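Local structure of dockerin type 1 (Clostridium thermocellum, 4DH2) at residues D45-G48 and D54-C57; G8-D13 and Y21-R26. The protein binds a type I cohesin through its calcium-loaded dockerin domain, and so probably attaches the larger protein, perhaps a glycoside hydrolase, to the cellulosome system. One frame throughout, in Å; residues are numbered along the deposited sequence.

Interaction 1 of 2, residues D45-G48 and D54-C57; sequences DVNG and DIDC. With CA (calcium ion), chain I; SO4 (sulfate ion), chain J.
Asp56 OD1 is gripped from two quarters at once: the calcium ion takes it at 2.5 Å, and the backbone N of Val46 donates a hydrogen bond to it at 2.9 Å. That N-H comes down from above the carboxylate plane, 42° out of it, and the bond is bent to 137°. Asp56 OD2 also binds the ion, so the carboxylate is bidentate, and OD2 accepts a further hydrogen bond from the backbone of Asn53. From the loop, Asp45 and Asn47 each give the ion a single OD1, and water 1 joins them. The two carboxylates, Asp45 and Asp56, stand nearly perpendicular. Asp45 OD1 also receives a weak bond from the N of Gly48, while its OD2 is held by the N of Asn50. Asn47 CG sits between its own backbone N and carbonyl carbon (chi1 68°), a turn that brings OD1 to the metal and ND2 to a sulfate, probably from the crystallisation liquor, that is also hydrogen-bonded to Tyr59 OH. ND2 donates to O3 of the sulfate at 3.0 Å, and it lies 3.6 Å from Ile55 CG2. Val46 CG2 runs alongside Asp56, 3.6 Å from OD1. Asp49 and the carbonyl of Val51 complete this EF-hand-type calcium loop of the dockerin, which ties the end of helix 40-44 to the start of helix 54-64. Asn47 OD1 and Asp56 OD1, 3.1 Å apart, are two acceptors brought together by the cation; without it they would probably repel, and the calcium-mediated tie between loop and helix would be lost.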
ATOM      1  N   ASP B  45      -5.121 -22.238  -0.216  1.00 18.84           N
ATOM      2  CA  ASP B  45      -6.580 -22.196  -0.264  1.00 24.57           C
ATOM      3  C   ASP B  45      -7.048 -21.445   0.976  1.00 26.80           C
ATOM      4  O   ASP B  45      -7.296 -22.058   2.022  1.00 23.86           O
ATOM      5  CB  ASP B  45      -7.179 -23.598  -0.248  1.00 25.50           C
ATOM      6  CG  ASP B  45      -8.683 -23.593  -0.069  1.00 27.91           C
ATOM      7  OD1 ASP B  45      -9.323 -22.612  -0.462  1.00 23.63           O
ATOM      8  OD2 ASP B  45      -9.242 -24.577   0.485  1.00 27.51           O
ATOM      9  N   VAL B  46      -7.150 -20.126   0.866  1.00 23.99           N
ATOM     10  CA  VAL B  46      -7.366 -19.302   2.056  1.00 21.79           C
ATOM     11  C   VAL B  46      -8.835 -19.166   2.433  1.00 25.60           C
ATOM     12  O   VAL B  46      -9.143 -18.784   3.561  1.00 22.80           O
ATOM     13  CB  VAL B  46      -6.762 -17.903   1.912  1.00 17.35           C
ATOM     14  CG1 VAL B  46      -5.287 -17.978   1.640  1.00 18.21           C
ATOM     15  CG2 VAL B  46      -7.459 -17.121   0.817  1.00 18.76           C
ATOM     16  N   ASN B  47      -9.737 -19.459   1.503  1.00 23.51           N
ATOM     17  CA  ASN B  47     -11.173 -19.403   1.800  1.00 27.05           C
ATOM     18  C   ASN B  47     -11.731 -20.782   2.133  1.00 34.31           C
ATOM     19  O   ASN B  47     -12.881 -20.909   2.545  1.00 34.57           O
ATOM     20  CB  ASN B  47     -11.987 -18.726   0.688  1.00 25.58           C
ATOM     21  CG  ASN B  47     -12.032 -19.534  -0.581  1.00 28.45           C
ATOM     22  OD1 ASN B  47     -11.109 -20.260  -0.865  1.00 22.98           O
ATOM     23  ND2 ASN B  47     -13.088 -19.377  -1.363  1.00 29.56           N
ATOM     24  N   GLY B  48     -10.907 -21.805   1.948  1.00 32.48           N
ATOM     25  CA  GLY B  48     -11.240 -23.150   2.378  1.00 35.28           C
ATOM     26  C   GLY B  48     -12.286 -23.851   1.530  1.00 38.61           C
ATOM     27  O   GLY B  48     -13.063 -24.643   2.054  1.00 33.10           O
ATOM     28  N   ASP B  54      -8.118 -17.768  -8.434  1.00 20.47           N
ATOM     29  CA  ASP B  54      -8.061 -16.322  -8.337  1.00 24.20           C
ATOM     30  C   ASP B  54      -8.899 -15.792  -7.155  1.00 21.20           C
ATOM     31  O   ASP B  54      -8.670 -14.680  -6.662  1.00 20.65           O
ATOM     32  CB  ASP B  54      -8.379 -15.685  -9.706  1.00 25.28           C
ATOM     33  CG  ASP B  54      -7.154 -15.762 -10.680  1.00 50.52           C
ATOM     34  OD1 ASP B  54      -6.026 -15.362 -10.270  1.00 50.12           O
ATOM     35  OD2 ASP B  54      -7.293 -16.253 -11.832  1.00 45.73           O
ATOM     36  N   ILE B  55      -9.848 -16.578  -6.662  1.00 19.06           N
ATOM     37  CA  ILE B  55     -10.572 -16.172  -5.465  1.00 20.66           C
ATOM     38  C   ILE B  55      -9.630 -16.041  -4.265  1.00 22.03           C
ATOM     39  O   ILE B  55      -9.737 -15.115  -3.461  1.00 21.16           O
ATOM     40  CB  ILE B  55     -11.683 -17.168  -5.140  1.00 28.31           C
ATOM     41  CG1 ILE B  55     -12.722 -17.142  -6.265  1.00 34.35           C
ATOM     42  CG2 ILE B  55     -12.317 -16.828  -3.780  1.00 22.17           C
ATOM     43  CD1 ILE B  55     -13.721 -18.306  -6.208  1.00 39.08           C
ATOM     44  N   ASP B  56      -8.696 -16.977  -4.156  1.00 18.67           N
ATOM     45  CA  ASP B  56      -7.699 -16.920  -3.107  1.00 20.42           C
ATOM     46  C   ASP B  56      -6.782 -15.737  -3.287  1.00 20.88           C
ATOM     47  O   ASP B  56      -6.458 -15.047  -2.317  1.00 17.80           O
ATOM     48  CB  ASP B  56      -6.882 -18.199  -3.105  1.00 17.97           C
ATOM     49  CG  ASP B  56      -7.749 -19.388  -2.849  1.00 24.25           C
ATOM     50  OD1 ASP B  56      -8.240 -19.498  -1.721  1.00 21.39           O
ATOM     51  OD2 ASP B  56      -8.002 -20.167  -3.787  1.00 20.90           O
ATOM     52  N   CYS B  57      -6.383 -15.492  -4.534  1.00 17.29           N
ATOM     53  CA  CYS B  57      -5.560 -14.316  -4.822  1.00 16.82           C
ATOM     54  C   CYS B  57      -6.279 -13.043  -4.397  1.00 18.17           C
ATOM     55  O   CYS B  57      -5.688 -12.141  -3.802  1.00 18.99           O
ATOM     56  CB  CYS B  57      -5.260 -14.237  -6.305  1.00 20.79           C
ATOM     57  SG  CYS B  57      -3.707 -13.408  -6.637  1.00 34.81           S
TER
HETATM   58 CA    CA I 102      -9.754 -21.354  -2.422  1.00 21.18          CA
HETATM   59  S   SO4 J 103     -16.035 -17.343  -1.168  0.54 49.91           S
HETATM   60  O1  SO4 J 103     -15.789 -15.949  -1.521  1.00 60.43           O
HETATM   61  O2  SO4 J 103     -15.726 -18.149  -2.349  1.00 59.19           O
HETATM   62  O3  SO4 J 103     -15.225 -17.731  -0.019  1.00 42.10           O
HETATM   63  O4  SO4 J 103     -17.437 -17.527  -0.789  1.00 69.96           O
HETATM   64  O   HOH W   1     -11.017 -20.582  -4.180  1.00 23.65           O

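Interaction 2 of 2, residues G8-D13 and Y21-R26; sequences GDVNAD and YVLMKR. With CA (calcium ion), chain H.
No hydrogen bond crosses between 8-13 and 21-26, although the loop binds calcium through side-chain oxygens; what joins them is apolar, with Leu23 of the helix set against Val10 and Asn11. Val10 CG2 meets Leu23 CB at 3.8 Å, the two side chains lying alongside and running opposite ways. Leu23 then reaches on along the loop, its CG anti to the carbonyl carbon (chi1 -73°) and the chain extended beyond, and CD1 comes to 3.7 Å from Asn11 CB, roughly square across the Asn11 side chain. This is the first calcium loop of the type I dockerin, an EF-hand-like fold in which the loop leads directly into helix 18-28. Behind the apolar seam, Asp9 OD1 and Asp13 OD1 each bind the ion at 2.4 Å, and Asn11, Val15 and Asp20 are further protein ligands. Water 2 binds it too and donates to Asp13 OD2 at 2.6 Å. A type I beta turn from Asp9 to Ala12 folds the loop round the metal. Asp9 OD1 serves twice, since its syn lone pair also accepts the N-H of Asp13 at 3.2 Å and 156°. The same helix faces the cohesin chain: Leu23 also packs on Leu146 of the cohesin, Lys25 forms salt bridges with Asp94 and Asp96 of the cohesin, and Arg26 makes a cation-pi contact with Phe144 of the cohesin.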
ATOM      1  N   GLY B   8      -2.074 -18.463   3.879  1.00 22.90           N
ATOM      2  CA  GLY B   8      -1.714 -17.320   3.060  1.00 19.11           C
ATOM      3  C   GLY B   8      -0.214 -17.187   2.952  1.00 17.95           C
ATOM      4  O   GLY B   8       0.273 -16.456   2.103  1.00 19.71           O
ATOM      5  N   ASP B   9       0.537 -17.914   3.803  1.00 20.98           N
ATOM      6  CA  ASP B   9       1.985 -17.755   3.834  1.00 19.88           C
ATOM      7  C   ASP B   9       2.633 -18.788   2.922  1.00 25.55           C
ATOM      8  O   ASP B   9       3.126 -19.843   3.358  1.00 24.28           O
ATOM      9  CB  ASP B   9       2.516 -17.883   5.276  1.00 23.48           C
ATOM     10  CG  ASP B   9       4.015 -17.796   5.347  1.00 28.79           C
ATOM     11  OD1 ASP B   9       4.639 -17.294   4.400  1.00 22.48           O
ATOM     12  OD2 ASP B   9       4.603 -18.267   6.358  1.00 31.18           O
ATOM     13  N   VAL B  10       2.592 -18.498   1.629  1.00 22.76           N
ATOM     14  CA  VAL B  10       2.956 -19.486   0.643  1.00 19.51           C
ATOM     15  C   VAL B  10       4.460 -19.657   0.441  1.00 22.42           C
ATOM     16  O   VAL B  10       4.857 -20.595  -0.219  1.00 24.21           O
ATOM     17  CB  VAL B  10       2.259 -19.224  -0.723  1.00 19.77           C
ATOM     18  CG1 VAL B  10       0.738 -19.188  -0.536  1.00 24.18           C
ATOM     19  CG2 VAL B  10       2.775 -17.963  -1.375  1.00 21.61           C
ATOM     20  N   ASN B  11       5.295 -18.785   1.017  1.00 21.64           N
ATOM     21  CA  ASN B  11       6.742 -19.028   0.999  1.00 21.65           C
ATOM     22  C   ASN B  11       7.277 -19.429   2.373  1.00 27.02           C
ATOM     23  O   ASN B  11       8.479 -19.532   2.554  1.00 22.57           O
ATOM     24  CB  ASN B  11       7.537 -17.832   0.460  1.00 21.84           C
ATOM     25  CG  ASN B  11       7.293 -16.537   1.218  1.00 22.02           C
ATOM     26  OD1 ASN B  11       6.641 -16.484   2.270  1.00 22.86           O
ATOM     27  ND2 ASN B  11       7.825 -15.458   0.661  1.00 26.38           N
ATOM     28  N   ALA B  12       6.365 -19.652   3.313  1.00 25.25           N
ATOM     29  CA  ALA B  12       6.701 -20.184   4.636  1.00 32.24           C
ATOM     30  C   ALA B  12       7.767 -19.337   5.331  1.00 37.15           C
ATOM     31  O   ALA B  12       8.730 -19.869   5.896  1.00 38.02           O
ATOM     32  CB  ALA B  12       7.155 -21.676   4.520  1.00 33.32           C
ATOM     33  N   ASP B  13       7.605 -18.020   5.312  1.00 29.64           N
ATOM     34  CA  ASP B  13       8.584 -17.169   5.979  1.00 31.83           C
ATOM     35  C   ASP B  13       7.968 -16.581   7.243  1.00 38.01           C
ATOM     36  O   ASP B  13       8.553 -15.717   7.878  1.00 34.97           O
ATOM     37  CB  ASP B  13       9.165 -16.098   5.045  1.00 30.89           C
ATOM     38  CG  ASP B  13       8.161 -15.014   4.678  1.00 27.97           C
ATOM     39  OD1 ASP B  13       6.971 -15.142   5.028  1.00 18.83           O
ATOM     40  OD2 ASP B  13       8.576 -14.026   4.036  1.00 28.61           O
ATOM     41  N   TYR B  21       1.627 -12.649  -2.212  1.00 17.84           N
ATOM     42  CA  TYR B  21       0.700 -12.224  -3.263  1.00 14.96           C
ATOM     43  C   TYR B  21       1.283 -12.437  -4.664  1.00 14.21           C
ATOM     44  O   TYR B  21       0.622 -12.984  -5.572  1.00 16.11           O
ATOM     45  CB  TYR B  21       0.376 -10.739  -3.065  1.00 15.67           C
ATOM     46  CG  TYR B  21      -0.692 -10.167  -3.970  1.00 16.15           C
ATOM     47  CD1 TYR B  21      -1.957 -10.725  -4.027  1.00 18.35           C
ATOM     48  CD2 TYR B  21      -0.438  -9.031  -4.727  1.00 22.69           C
ATOM     49  CE1 TYR B  21      -2.926 -10.200  -4.842  1.00 20.31           C
ATOM     50  CE2 TYR B  21      -1.414  -8.494  -5.553  1.00 24.35           C
ATOM     51  CZ  TYR B  21      -2.655  -9.095  -5.594  1.00 29.80           C
ATOM     52  OH  TYR B  21      -3.644  -8.584  -6.398  1.00 33.07           O
ATOM     53  N   VAL B  22       2.515 -11.993  -4.861  1.00 16.71           N
ATOM     54  CA  VAL B  22       3.186 -12.176  -6.142  1.00 14.24           C
ATOM     55  C   VAL B  22       3.344 -13.659  -6.460  1.00 13.41           C
ATOM     56  O   VAL B  22       3.058 -14.100  -7.604  1.00 16.11           O
ATOM     57  CB  VAL B  22       4.566 -11.498  -6.121  1.00 15.76           C
ATOM     58  CG1 VAL B  22       5.322 -11.803  -7.381  1.00 17.91           C
ATOM     59  CG2 VAL B  22       4.389  -9.955  -5.961  1.00 17.62           C
ATOM     60  N   LEU B  23       3.743 -14.456  -5.459  1.00 13.39           N
ATOM     61  CA  LEU B  23       3.864 -15.898  -5.656  1.00 14.04           C
ATOM     62  C   LEU B  23       2.522 -16.562  -6.013  1.00 13.85           C
ATOM     63  O   LEU B  23       2.461 -17.427  -6.911  1.00 15.68           O
ATOM     64  CB  LEU B  23       4.485 -16.573  -4.434  1.00 14.25           C
ATOM     65  CG  LEU B  23       5.989 -16.336  -4.238  1.00 18.31           C
ATOM     66  CD1 LEU B  23       6.400 -16.849  -2.871  1.00 21.15           C
ATOM     67  CD2 LEU B  23       6.834 -16.985  -5.314  1.00 19.01           C
ATOM     68  N   MET B  24       1.454 -16.178  -5.335  1.00 15.68           N
ATOM     69  CA  MET B  24       0.135 -16.700  -5.645  1.00 17.95           C
ATOM     70  C   MET B  24      -0.232 -16.404  -7.110  1.00 18.20           C
ATOM     71  O   MET B  24      -0.700 -17.284  -7.847  1.00 18.81           O
ATOM     72  CB  MET B  24      -0.896 -16.062  -4.720  1.00 18.97           C
ATOM     73  CG  MET B  24      -2.317 -16.379  -5.089  1.00 29.44           C
ATOM     74  SD  MET B  24      -2.765 -18.068  -4.698  1.00 36.51           S
ATOM     75  CE  MET B  24      -3.183 -17.759  -2.975  1.00 32.11           C
ATOM     76  N   LYS B  25      -0.052 -15.149  -7.515  1.00 16.29           N
ATOM     77  CA  LYS B  25      -0.313 -14.754  -8.905  1.00 17.17           C
ATOM     78  C   LYS B  25       0.489 -15.572  -9.889  1.00 17.33           C
ATOM     79  O   LYS B  25      -0.066 -16.059 -10.913  1.00 18.22           O
ATOM     80  CB  LYS B  25      -0.046 -13.258  -9.119  1.00 19.72           C
ATOM     81  CG  LYS B  25      -1.211 -12.359  -8.720  1.00 35.44           C
ATOM     82  CD  LYS B  25      -1.037 -10.962  -9.326  1.00 44.38           C
ATOM     83  CE  LYS B  25      -2.094  -9.923  -8.869  1.00 45.60           C
ATOM     84  NZ  LYS B  25      -1.791  -8.475  -9.331  1.00 23.91           N
ATOM     85  N   ARG B  26       1.786 -15.722  -9.636  1.00 16.43           N
ATOM     86  CA  ARG B  26       2.628 -16.504 -10.547  1.00 17.80           C
ATOM     87  C   ARG B  26       2.238 -17.951 -10.549  1.00 19.29           C
ATOM     88  O   ARG B  26       2.291 -18.612 -11.567  1.00 19.52           O
ATOM     89  CB  ARG B  26       4.099 -16.368 -10.151  1.00 15.58           C
ATOM     90  CG  ARG B  26       4.587 -14.960 -10.424  1.00 14.81           C
ATOM     91  CD  ARG B  26       6.063 -14.773 -10.013  1.00 13.46           C
ATOM     92  NE  ARG B  26       6.394 -13.378 -10.217  1.00 16.25           N
ATOM     93  CZ  ARG B  26       7.550 -12.817  -9.885  1.00 18.35           C
ATOM     94  NH1 ARG B  26       8.506 -13.566  -9.370  1.00 18.66           N
ATOM     95  NH2 ARG B  26       7.733 -11.522 -10.084  1.00 18.83           N
TER
HETATM   96 CA    CA H 101       5.147 -15.180   3.406  1.00 20.15          CA
HETATM   97  O   HOH W   2       6.503 -13.384   2.519  1.00 22.37           O

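Overall arrangement
Along the chain interaction 2 closes before interaction 1 opens, and their centres lie about 12 Å apart on opposite sides of the centre of the chain. Each joins a calcium loop to the helix that follows it, 18-28 in interaction 2 and 54-64 in interaction 1, with helix 40-44 lying between them in sequence. The two helices pack directly: Cys57 SG lies against Met24 CG (3.6 Å) and Lys25 CG, and Met24 CE reaches Asp56 CB at 3.7 Å. Both calcium sites thus flank one small core within the dockerin domain. In this complex helix 18-28 meets the cohesin, whereas the segments of interaction 1 do not touch it.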